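Local coordinates for protein thermophilic dibenzothiophene desulfurization enzyme C (Paenibacillus sp. A11-2, PDB 5XDC) that probably oxidises dibenzothiophene to its sulfoxide and then its sulfone, using reduced FMN and molecular oxygen, as a tetrameric flavin monooxygenase, at residues E75-I80 / T256-G261; N153-F158 / S214-G219. One frame throughout, in Å; residues are numbered along the deposited sequence.

How the contacts relate
Starting from the N terminus, the chain first lays down helix 70-83, whose residues 75-80 wait for a partner far ahead in sequence. It then passes through helices 85-104 and 107-119 into the beta-rich middle domain, where contact 2 closes a loop between 153-158 and 214-219 that contains strands but no helix. Only afterwards does helix 247-276 return to 75-80 and close the larger loop of contact 1, so the smaller loop lies wholly within the larger. Contact 1 ties the N-terminal helices to the C-terminal helical bundle; contact 2 joins two strands within the middle domain. Their centres lie 30 Å apart, and their nearest atoms about 11 Å.

Contact 1 of 2, residues E75-I80 / T256-G261; sequences EAIAEI and THLYLG
Segments 75-80 and 256-261 are pieces of two helices that run the same general way and cross at -41°, their axes approaching to 7.5 Å. At the crossing A78 sits against G261, with CA atoms 4.1 Å apart. G261 CA lies 3.4 Å from A78 O, a CA-H...O contact, and a side chain pointing toward 75-80 from this position would run into that carbonyl. A second such contact runs the other way, from A78 CA to H257 O. The methyl of A78 also lies at the edge of the H257 ring, close to its plane. Beside this backbone-to-backbone patch, I77 and L258 make the apolar touch: CG2 of I77 meets CD2 of L258 at 3.7 Å. With CG1 of I77 turned beside the backbone N (chi1 -70°), CG2 is the branch that faces L258. No hydrogen bond joins the two segments; H257 ND1 instead binds the carbonyl of L253 in its own helix, and its ring stacks with Y74. Helices 16-38 and 85-104 pack against 75-80, and helices 293-324 and 331-363 against 256-261, so the crossing is buried where the N-terminal helices meet the C-terminal bundle.

Contact 2 of 2, residues N153-F158 / S214-G219; sequences NGTKAF and SVTFSG. With IND (indole), chain J.
A short antiparallel ladder in the middle domain pairs strand 155-156 with strand 215-217, which sits between it and strand 196-198 in a three-stranded sheet. G154 and F217 form a hydrogen-bonded pair: F217 N gives a bond of 2.7 Å to G154 O, and G154 N returns one to F217 O. K156 and V215 repeat the pattern, K156 N reaching V215 O at 2.8 Å and V215 N reaching K156 O. Between them T155 and T216 make the non-hydrogen-bonded pair, and their side chains meet hydroxyl to hydroxyl, OG1 to OG1 at 2.9 Å. Both threonines share one rotamer, OG1 anti to the carbonyl carbon (chi1 -64° in each), which brings the two hydroxyls together. T216 OG1 has a second partner in ND2 of N199. On the other face F217 turns its ring edge to the chain, with G154 O in the ring plane and K156 CB 4.2 Å from F217 CE1. The bent K156 chain carries NZ away to the carbonyl of F171. At the far end N153 OD1 accepts a hydrogen bond from G219 N at 2.9 Å, the donor standing 44° out of the carbonyl plane, while ND2 is held by E151. An alanine in place of N153 would probably leave G219 N without this acceptor and E151 OE1 without its ND2 partner. Beyond the ladder F158 enters the indole pocket, its CD1 3.5 Å from C4 of the ligand, and packs on A369 of the second subunit. The whole is an antiparallel strand pair of the acyl-CoA dehydrogenase-type middle domain, running from a sheet corner to the indole-binding pocket.

Contact 1 of 2, residues E75-I80 / T256-G261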
# COMPACT_ATOMS: atom_id res chain seq x y z
N GLU B 75 22.38 -15.31 10.50
CA GLU B 75 22.83 -13.95 10.79
C GLU B 75 24.03 -13.59 9.92
O GLU B 75 24.14 -12.46 9.42
CB GLU B 75 23.15 -13.81 12.28
CG GLU B 75 23.56 -12.41 12.69
CD GLU B 75 23.59 -12.18 14.20
OE1 GLU B 75 24.03 -11.09 14.61
OE2 GLU B 75 23.18 -13.08 14.98
N ALA B 76 24.95 -14.54 9.73
CA ALA B 76 26.13 -14.30 8.90
C ALA B 76 25.73 -14.09 7.45
O ALA B 76 26.31 -13.24 6.76
CB ALA B 76 27.11 -15.46 9.02
N ILE B 77 24.76 -14.86 6.96
CA ILE B 77 24.27 -14.68 5.59
C ILE B 77 23.74 -13.26 5.40
O ILE B 77 24.06 -12.58 4.42
CB ILE B 77 23.18 -15.72 5.27
CG1 ILE B 77 23.77 -17.13 5.14
CG2 ILE B 77 22.45 -15.37 3.97
CD1 ILE B 77 22.76 -18.24 5.18
N ALA B 78 22.87 -12.82 6.32
CA ALA B 78 22.30 -11.48 6.21
C ALA B 78 23.39 -10.42 6.27
O ALA B 78 23.34 -9.42 5.54
CB ALA B 78 21.25 -11.26 7.31
N GLU B 79 24.38 -10.61 7.14
CA GLU B 79 25.43 -9.60 7.27
C GLU B 79 26.23 -9.49 5.97
O GLU B 79 26.48 -8.39 5.47
CB GLU B 79 26.34 -9.95 8.44
CG GLU B 79 27.54 -9.03 8.62
CD GLU B 79 27.15 -7.59 8.91
OE1 GLU B 79 27.92 -6.68 8.52
OE2 GLU B 79 26.07 -7.36 9.49
N ILE B 80 26.63 -10.63 5.42
CA ILE B 80 27.40 -10.59 4.18
C ILE B 80 26.54 -10.03 3.05
O ILE B 80 27.01 -9.23 2.24
CB ILE B 80 27.96 -11.99 3.85
CG1 ILE B 80 29.01 -12.36 4.89
CG2 ILE B 80 28.57 -12.00 2.47
CD1 ILE B 80 29.55 -13.77 4.78
N THR B 256 15.22 -15.64 2.60
CA THR B 256 14.64 -14.59 3.44
C THR B 256 15.72 -13.70 4.03
O THR B 256 15.60 -12.48 4.05
CB THR B 256 13.80 -15.22 4.55
OG1 THR B 256 12.73 -15.97 3.98
CG2 THR B 256 13.20 -14.17 5.46
N HIS B 257 16.81 -14.31 4.52
CA HIS B 257 17.89 -13.53 5.10
C HIS B 257 18.71 -12.78 4.05
O HIS B 257 19.31 -11.74 4.36
CB HIS B 257 18.76 -14.46 5.94
CG HIS B 257 18.15 -14.79 7.26
ND1 HIS B 257 17.20 -15.77 7.43
CD2 HIS B 257 18.31 -14.21 8.48
CE1 HIS B 257 16.81 -15.80 8.70
NE2 HIS B 257 17.47 -14.86 9.35
N LEU B 258 18.77 -13.26 2.80
CA LEU B 258 19.33 -12.44 1.73
C LEU B 258 18.53 -11.15 1.59
O LEU B 258 19.10 -10.06 1.49
CB LEU B 258 19.32 -13.20 0.40
CG LEU B 258 20.17 -14.46 0.30
CD1 LEU B 258 20.04 -15.04 -1.09
CD2 LEU B 258 21.63 -14.15 0.62
N TYR B 259 17.20 -11.27 1.61
CA TYR B 259 16.34 -10.11 1.41
C TYR B 259 16.42 -9.16 2.59
O TYR B 259 16.50 -7.94 2.41
CB TYR B 259 14.90 -10.55 1.14
CG TYR B 259 14.78 -11.58 0.04
CD1 TYR B 259 15.74 -11.71 -0.96
CD2 TYR B 259 13.70 -12.44 0.02
CE1 TYR B 259 15.63 -12.69 -1.92
CE2 TYR B 259 13.59 -13.42 -0.94
CZ TYR B 259 14.57 -13.55 -1.90
OH TYR B 259 14.44 -14.54 -2.84
N LEU B 260 16.43 -9.69 3.82
CA LEU B 260 16.60 -8.81 4.98
C LEU B 260 17.97 -8.15 4.98
O LEU B 260 18.10 -6.98 5.36
CB LEU B 260 16.39 -9.61 6.27
CG LEU B 260 15.00 -10.20 6.45
CD1 LEU B 260 14.98 -11.11 7.68
CD2 LEU B 260 13.97 -9.10 6.61
N GLY B 261 19.01 -8.87 4.56
CA GLY B 261 20.33 -8.26 4.50
C GLY B 261 20.41 -7.14 3.47
O GLY B 261 20.97 -6.07 3.74

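Contact 2 of 2, residues N153-F158 / S214-G219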
# COMPACT_ATOMS: atom_id res chain seq x y z
N ASN B 153 23.71 -36.69 -18.52
CA ASN B 153 23.73 -35.97 -19.79
C ASN B 153 22.70 -34.85 -19.79
O ASN B 153 21.55 -35.05 -19.38
CB ASN B 153 23.42 -36.88 -20.97
CG ASN B 153 24.54 -37.83 -21.26
OD1 ASN B 153 25.58 -37.44 -21.79
ND2 ASN B 153 24.35 -39.10 -20.91
N GLY B 154 23.10 -33.69 -20.28
CA GLY B 154 22.19 -32.57 -20.49
C GLY B 154 22.78 -31.27 -19.96
O GLY B 154 23.82 -31.23 -19.31
N THR B 155 22.08 -30.19 -20.29
CA THR B 155 22.47 -28.85 -19.86
C THR B 155 21.46 -28.37 -18.82
O THR B 155 20.25 -28.35 -19.08
CB THR B 155 22.55 -27.90 -21.04
OG1 THR B 155 23.60 -28.34 -21.92
CG2 THR B 155 22.87 -26.48 -20.58
N LYS B 156 21.98 -28.01 -17.64
CA LYS B 156 21.20 -27.57 -16.50
C LYS B 156 21.26 -26.04 -16.42
O LYS B 156 22.35 -25.48 -16.45
CB LYS B 156 21.77 -28.18 -15.22
CG LYS B 156 20.87 -28.14 -14.01
CD LYS B 156 19.71 -29.10 -14.16
CE LYS B 156 19.73 -30.20 -13.10
NZ LYS B 156 18.53 -31.07 -13.23
N ALA B 157 20.11 -25.39 -16.32
CA ALA B 157 20.10 -23.94 -16.14
C ALA B 157 20.06 -23.57 -14.65
O ALA B 157 19.74 -24.39 -13.78
CB ALA B 157 18.90 -23.32 -16.85
N PHE B 158 20.40 -22.31 -14.38
CA PHE B 158 20.35 -21.73 -13.03
C PHE B 158 21.12 -22.59 -12.04
O PHE B 158 20.58 -23.11 -11.06
CB PHE B 158 18.91 -21.52 -12.58
CG PHE B 158 18.26 -20.30 -13.18
CD1 PHE B 158 18.43 -19.05 -12.60
CD2 PHE B 158 17.51 -20.40 -14.34
CE1 PHE B 158 17.84 -17.92 -13.16
CE2 PHE B 158 16.92 -19.28 -14.90
CZ PHE B 158 17.09 -18.04 -14.31
N SER B 214 24.59 -21.85 -16.76
CA SER B 214 24.30 -23.25 -16.99
C SER B 214 25.55 -24.12 -16.82
O SER B 214 26.68 -23.63 -16.83
CB SER B 214 23.68 -23.46 -18.38
OG SER B 214 24.57 -23.05 -19.38
N VAL B 215 25.30 -25.41 -16.65
CA VAL B 215 26.34 -26.43 -16.60
C VAL B 215 25.92 -27.53 -17.56
O VAL B 215 24.78 -28.00 -17.51
CB VAL B 215 26.53 -27.00 -15.18
CG1 VAL B 215 27.51 -28.20 -15.20
CG2 VAL B 215 27.03 -25.93 -14.24
N THR B 216 26.84 -27.94 -18.43
CA THR B 216 26.57 -28.96 -19.41
C THR B 216 27.28 -30.24 -18.99
O THR B 216 28.48 -30.21 -18.71
CB THR B 216 27.04 -28.54 -20.81
OG1 THR B 216 26.29 -27.39 -21.23
CG2 THR B 216 26.81 -29.68 -21.81
N PHE B 217 26.52 -31.32 -18.90
CA PHE B 217 27.04 -32.64 -18.56
C PHE B 217 27.11 -33.47 -19.84
O PHE B 217 26.07 -33.76 -20.44
CB PHE B 217 26.15 -33.34 -17.53
CG PHE B 217 26.01 -32.58 -16.23
CD1 PHE B 217 25.08 -31.57 -16.10
CD2 PHE B 217 26.82 -32.88 -15.14
CE1 PHE B 217 24.96 -30.88 -14.91
CE2 PHE B 217 26.70 -32.18 -13.95
CZ PHE B 217 25.77 -31.18 -13.84
N SER B 218 28.32 -33.85 -20.24
CA SER B 218 28.52 -34.71 -21.40
C SER B 218 29.10 -36.05 -20.95
O SER B 218 30.30 -36.18 -20.76
CB SER B 218 29.45 -34.03 -22.40
OG SER B 218 28.84 -32.87 -22.91
N GLY B 219 28.23 -37.05 -20.81
CA GLY B 219 28.68 -38.38 -20.42
C GLY B 219 29.38 -38.39 -19.08
O GLY B 219 30.37 -39.11 -18.89
N1 IND J . 19.76 -15.17 -9.24
C2 IND J . 20.74 -16.03 -8.98
C3 IND J . 20.14 -17.16 -8.98
C4 IND J . 17.89 -18.19 -9.27
C5 IND J . 16.57 -17.84 -9.54
C6 IND J . 16.21 -16.48 -9.73
C7 IND J . 17.19 -15.49 -9.66
C8 IND J . 18.50 -15.84 -9.40
C9 IND J . 18.85 -17.22 -9.20